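Local coordinates for quinone reductase (Klebsiella pneumoniae subsp. pneumoniae, PDB 4GI5), which binds FAD in a flavodoxin-like fold and probably catalyses the NAD(P)H-dependent reduction of quinones, at residues V210-V215 with A235-T240; G255-L258 with T263-P266. One frame throughout, in Å; residues are numbered along the deposited sequence.

Contact 1 (V210-V215 with A235-T240); sequences VLPPLV and AERLDT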
loop_
_atom_site.group_PDB
_atom_site.type_symbol
_atom_site.label_atom_id
_atom_site.label_comp_id
_atom_site.label_asym_id
_atom_site.label_seq_id
_atom_site.Cartn_x
_atom_site.Cartn_y
_atom_site.Cartn_z
ATOM N N VAL B 210 -8.825 1.917 -16.168
ATOM C CA VAL B 210 -8.896 0.958 -15.111
ATOM C C VAL B 210 -10.296 0.335 -15.077
ATOM O O VAL B 210 -11.309 1.030 -14.982
ATOM C CB VAL B 210 -8.616 1.640 -13.761
ATOM C CG1 VAL B 210 -8.530 0.579 -12.670
ATOM C CG2 VAL B 210 -7.356 2.523 -13.904
ATOM N N LEU B 211 -10.357 -0.974 -15.199
ATOM C CA LEU B 211 -11.620 -1.650 -15.066
ATOM C C LEU B 211 -11.995 -1.825 -13.620
ATOM O O LEU B 211 -11.108 -1.910 -12.748
ATOM C CB LEU B 211 -11.539 -2.995 -15.768
ATOM C CG LEU B 211 -11.019 -2.975 -17.182
ATOM C CD1 LEU B 211 -11.128 -4.354 -17.726
ATOM C CD2 LEU B 211 -11.877 -2.078 -18.000
ATOM N N PRO B 212 -13.292 -1.979 -13.295
ATOM C CA PRO B 212 -13.697 -2.327 -11.928
ATOM C C PRO B 212 -13.001 -3.565 -11.443
ATOM O O PRO B 212 -12.772 -4.478 -12.264
ATOM C CB PRO B 212 -15.219 -2.584 -12.048
ATOM C CG PRO B 212 -15.604 -1.724 -13.202
ATOM C CD PRO B 212 -14.489 -1.868 -14.194
ATOM N N PRO B 213 -12.538 -3.561 -10.210
ATOM C CA PRO B 213 -11.786 -4.720 -9.717
ATOM C C PRO B 213 -12.668 -5.941 -9.536
ATOM O O PRO B 213 -13.866 -5.773 -9.309
ATOM C CB PRO B 213 -11.269 -4.214 -8.382
ATOM C CG PRO B 213 -12.291 -3.207 -7.911
ATOM C CD PRO B 213 -12.717 -2.550 -9.168
ATOM N N LEU B 214 -12.056 -7.110 -9.571
ATOM C CA LEU B 214 -12.716 -8.342 -9.203
ATOM C C LEU B 214 -12.211 -8.720 -7.804
ATOM O O LEU B 214 -11.014 -8.957 -7.641
ATOM C CB LEU B 214 -12.291 -9.411 -10.180
ATOM C CG LEU B 214 -12.851 -10.788 -9.865
ATOM C CD1 LEU B 214 -14.368 -10.802 -9.760
ATOM C CD2 LEU B 214 -12.394 -11.749 -10.931
ATOM N N VAL B 215 -13.067 -8.579 -6.850
ATOM C CA VAL B 215 -12.736 -8.859 -5.466
ATOM C C VAL B 215 -13.595 -9.977 -4.875
ATOM O O VAL B 215 -14.845 -9.951 -4.940
ATOM C CB VAL B 215 -12.918 -7.608 -4.567
ATOM C CG1 VAL B 215 -12.458 -7.855 -3.143
ATOM C CG2 VAL B 215 -12.194 -6.443 -5.205
ATOM N N ALA B 235 -14.312 -15.960 -14.998
ATOM C CA ALA B 235 -14.404 -16.198 -16.417
ATOM C C ALA B 235 -15.230 -15.085 -17.058
ATOM O O ALA B 235 -14.889 -14.636 -18.177
ATOM C CB ALA B 235 -15.033 -17.647 -16.635
ATOM N N GLU B 236 -16.261 -14.647 -16.392
ATOM C CA GLU B 236 -17.159 -13.579 -16.904
ATOM C C GLU B 236 -16.386 -12.290 -17.051
ATOM O O GLU B 236 -16.495 -11.617 -18.049
ATOM C CB GLU B 236 -18.433 -13.414 -16.032
ATOM C CG GLU B 236 -19.217 -12.090 -16.041
ATOM C CD GLU B 236 -19.669 -11.574 -17.342
ATOM O OE1 GLU B 236 -19.897 -12.408 -18.247
ATOM O OE2 GLU B 236 -19.849 -10.317 -17.455
ATOM N N ARG B 237 -15.509 -11.950 -16.067
ATOM C CA ARG B 237 -14.661 -10.792 -16.272
ATOM C C ARG B 237 -13.662 -10.898 -17.391
ATOM O O ARG B 237 -13.414 -9.954 -18.160
ATOM C CB ARG B 237 -13.916 -10.397 -14.904
ATOM C CG ARG B 237 -14.838 -10.021 -13.761
ATOM C CD ARG B 237 -15.820 -8.841 -13.980
ATOM N NE ARG B 237 -15.085 -7.784 -14.576
ATOM C CZ ARG B 237 -14.479 -6.794 -13.866
ATOM N NH1 ARG B 237 -14.561 -6.806 -12.587
ATOM N NH2 ARG B 237 -13.762 -5.917 -14.472
ATOM N N LEU B 238 -13.042 -12.060 -17.517
ATOM C CA LEU B 238 -12.076 -12.253 -18.550
ATOM C C LEU B 238 -12.725 -12.243 -19.976
ATOM O O LEU B 238 -12.086 -11.862 -20.937
ATOM C CB LEU B 238 -11.371 -13.595 -18.281
ATOM C CG LEU B 238 -10.457 -13.626 -17.039
ATOM C CD1 LEU B 238 -9.931 -15.019 -16.842
ATOM C CD2 LEU B 238 -9.317 -12.596 -17.088
ATOM N N ASP B 239 -13.944 -12.671 -20.049
ATOM C CA ASP B 239 -14.744 -12.685 -21.335
ATOM C C ASP B 239 -15.113 -11.265 -21.743
ATOM O O ASP B 239 -15.441 -11.043 -22.901
ATOM C CB ASP B 239 -16.042 -13.515 -21.112
ATOM C CG ASP B 239 -15.791 -15.011 -21.036
ATOM O OD1 ASP B 239 -14.710 -15.403 -21.413
ATOM O OD2 ASP B 239 -16.680 -15.769 -20.593
ATOM N N THR B 240 -15.080 -10.275 -20.827
ATOM C CA THR B 240 -15.599 -8.948 -21.134
ATOM C C THR B 240 -14.527 -7.852 -20.956
ATOM O O THR B 240 -14.868 -6.689 -20.875
ATOM C CB THR B 240 -16.825 -8.646 -20.229
ATOM O OG1 THR B 240 -16.508 -8.848 -18.831
ATOM C CG2 THR B 240 -18.047 -9.541 -20.534
#
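The guanidinium of Arg237 meets the 210-215 segment with its edge: Pro212 O, Pro213 O and Leu211 CB all lie close to its plane. Its two terminal nitrogens converge on one acceptor, NH2 at 2.8 Å and NH1 at 3.0 Å from Pro212 O. The grip is end-on, with the oxygen in the guanidinium plane. Both donors reach the carbonyl from the same face of its plane, NH2 only modestly tilted from it and NH1 well above it, 57° out. A fork sharing one oxygen cannot be straight on both prongs, and the N-H...O angle is 149° at NH2. Bends at chi2 and chi3 fold the arginine chain toward the carbonyl. Nearer the helix, both methyls of Leu214 pack on Arg237 CG, CD1 at 4.1 Å, while Met170 of the neighbouring strand 168-174 also touches the arginine. The contact ties the end of helix 224-239 to the edge strand 209-216 of the flavodoxin-like parallel sheet, where the strand is interrupted. Pro212 and Pro213 offer no backbone N-H there, and a cationic side chain supplies two donors to the Pro212 carbonyl, probably polarising it.

Contact 2 (G255-L258 with T263-P266); sequences GDYL and TLRP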
loop_
_atom_site.group_PDB
_atom_site.type_symbol
_atom_site.label_atom_id
_atom_site.label_comp_id
_atom_site.label_asym_id
_atom_site.label_seq_id
_atom_site.Cartn_x
_atom_site.Cartn_y
_atom_site.Cartn_z
ATOM N N GLY B 255 -9.187 20.270 -18.031
ATOM C CA GLY B 255 -10.120 21.235 -17.525
ATOM C C GLY B 255 -10.778 20.978 -16.230
ATOM O O GLY B 255 -11.254 21.874 -15.590
ATOM N N ASP B 256 -10.823 19.724 -15.791
ATOM C CA ASP B 256 -11.523 19.432 -14.569
ATOM C C ASP B 256 -10.812 19.954 -13.298
ATOM O O ASP B 256 -11.486 20.162 -12.263
ATOM C CB ASP B 256 -11.741 17.908 -14.404
ATOM C CG ASP B 256 -12.821 17.321 -15.279
ATOM O OD1 ASP B 256 -13.406 17.992 -16.151
ATOM O OD2 ASP B 256 -13.027 16.128 -15.127
ATOM N N TYR B 257 -9.478 20.098 -13.372
ATOM C CA TYR B 257 -8.677 20.551 -12.241
ATOM C C TYR B 257 -8.003 21.899 -12.510
ATOM O O TYR B 257 -7.407 22.161 -13.589
ATOM C CB TYR B 257 -7.586 19.476 -11.924
ATOM C CG TYR B 257 -8.216 18.172 -11.455
ATOM C CD1 TYR B 257 -8.596 17.220 -12.352
ATOM C CD2 TYR B 257 -8.431 17.907 -10.108
ATOM C CE1 TYR B 257 -9.171 16.018 -11.947
ATOM C CE2 TYR B 257 -8.998 16.713 -9.689
ATOM C CZ TYR B 257 -9.357 15.775 -10.613
ATOM O OH TYR B 257 -9.936 14.563 -10.278
ATOM N N LEU B 258 -7.956 22.696 -11.463
ATOM C CA LEU B 258 -7.122 23.871 -11.492
ATOM C C LEU B 258 -5.672 23.482 -11.438
ATOM O O LEU B 258 -5.348 22.495 -10.763
ATOM C CB LEU B 258 -7.505 24.722 -10.258
ATOM C CG LEU B 258 -9.014 25.161 -10.157
ATOM C CD1 LEU B 258 -9.089 26.088 -8.944
ATOM C CD2 LEU B 258 -9.467 25.855 -11.393
ATOM N N THR B 263 -6.650 20.973 -7.790
ATOM C CA THR B 263 -7.877 20.809 -7.062
ATOM C C THR B 263 -9.061 20.843 -8.019
ATOM O O THR B 263 -9.002 21.578 -9.030
ATOM C CB THR B 263 -8.093 21.879 -5.929
ATOM O OG1 THR B 263 -7.990 23.182 -6.508
ATOM C CG2 THR B 263 -6.954 21.754 -4.900
ATOM N N LEU B 264 -10.077 20.037 -7.740
ATOM C CA LEU B 264 -11.194 19.870 -8.641
ATOM C C LEU B 264 -11.927 21.271 -8.772
ATOM O O LEU B 264 -12.175 21.941 -7.773
ATOM C CB LEU B 264 -12.157 18.883 -8.138
ATOM C CG LEU B 264 -13.284 18.534 -9.085
ATOM C CD1 LEU B 264 -12.805 17.809 -10.297
ATOM C CD2 LEU B 264 -14.330 17.716 -8.392
ATOM N N ARG B 265 -12.107 21.705 -9.990
ATOM C CA ARG B 265 -12.742 23.080 -10.112
ATOM C C ARG B 265 -14.073 23.166 -9.392
ATOM O O ARG B 265 -14.877 22.207 -9.371
ATOM C CB ARG B 265 -12.783 23.514 -11.596
ATOM C CG ARG B 265 -13.685 22.788 -12.519
ATOM C CD ARG B 265 -13.506 23.476 -13.875
ATOM N NE ARG B 265 -14.267 22.734 -14.820
ATOM C CZ ARG B 265 -15.584 22.832 -15.015
ATOM N NH1 ARG B 265 -16.348 23.695 -14.318
ATOM N NH2 ARG B 265 -16.151 22.058 -15.935
ATOM N N PRO B 266 -14.377 24.360 -8.857
ATOM C CA PRO B 266 -15.503 24.475 -7.874
ATOM C C PRO B 266 -16.880 24.085 -8.430
ATOM O O PRO B 266 -17.747 23.542 -7.690
ATOM C CB PRO B 266 -15.423 25.919 -7.352
ATOM C CG PRO B 266 -14.437 26.613 -8.192
ATOM C CD PRO B 266 -13.567 25.573 -8.956
HETATM O O HOH W 1 -13.913 20.520 -17.010
#
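A short antiparallel beta hairpin, its weakly bonded strands 257-258 and 263-264, brings the two segments together. Tyr257 faces Leu264 as a non-hydrogen-bonded pair, and a backbone bond flanks the pair at each end. Arg265 N donates to Asp256 O at 2.8 Å and almost straight, 176°; Leu258 N donates to Thr263 O at 2.9 Å. Between them Tyr257 CA approaches Thr263 O at 3.4 Å, a CA-H...O contact. The side chains of the central pair diverge at the start, yet Leu264 returns to the tyrosine: with CG anti to the backbone N (chi1 -174°), its CD1 reaches over one face of the ring, 4.2 Å from the Tyr257 ring centroid, a CH-pi contact. The same methyl, Leu264 CD1, touches Asp256 O at 3.3 Å. Beyond the ring, Tyr257 OH is hydrogen-bonded to His278.

On the other flank Leu258 CD1 lies against Thr263 OG1, a hydroxyl hydrogen-bonded to Ser261, and Leu258 CD2 meets Arg265 CB. Arg265, extended from CG to NE, runs back along the 255-256 backbone. Arg265 NE makes a weak bond to Gly255 O at 3.2 Å, bent to 126° although the oxygen lies near the guanidinium plane. One water accepts from Arg265 NH2 and donates to Asp256 OD1, while OD2 forms a salt bridge with Arg250.

Leu264 O is bound by Arg185 of the second subunit, on which Tyr257 and Thr263 also pack, so the hairpin belongs to the dimer interface. The backbones of Asp256 and Arg265 are thus joined directly, whereas their charged ends, with Asp256 OD1 4.9 Å from Arg265 NH2, are bridged by the water, which probably weakens their attraction.

Contacts 1 and 2 follow one another along the chain, the first closing before the second opens. Their centres are about 30 Å apart and their nearest atoms about 13 Å, so they do not touch. Contact 1 belongs to the flavodoxin-like core, its centre about 14 Å from that of the chain; the Leu214 side chain lies about 8 Å from that of Thr174, an FAD-binding residue, and about 12 Å from bound FAD. Contact 2, centred about 25 Å from the centre of the chain, is away from the annotated sites and meets the second subunit, whereas no other protein chain touches contact 1. In each an arginine side chain reaches one backbone carbonyl.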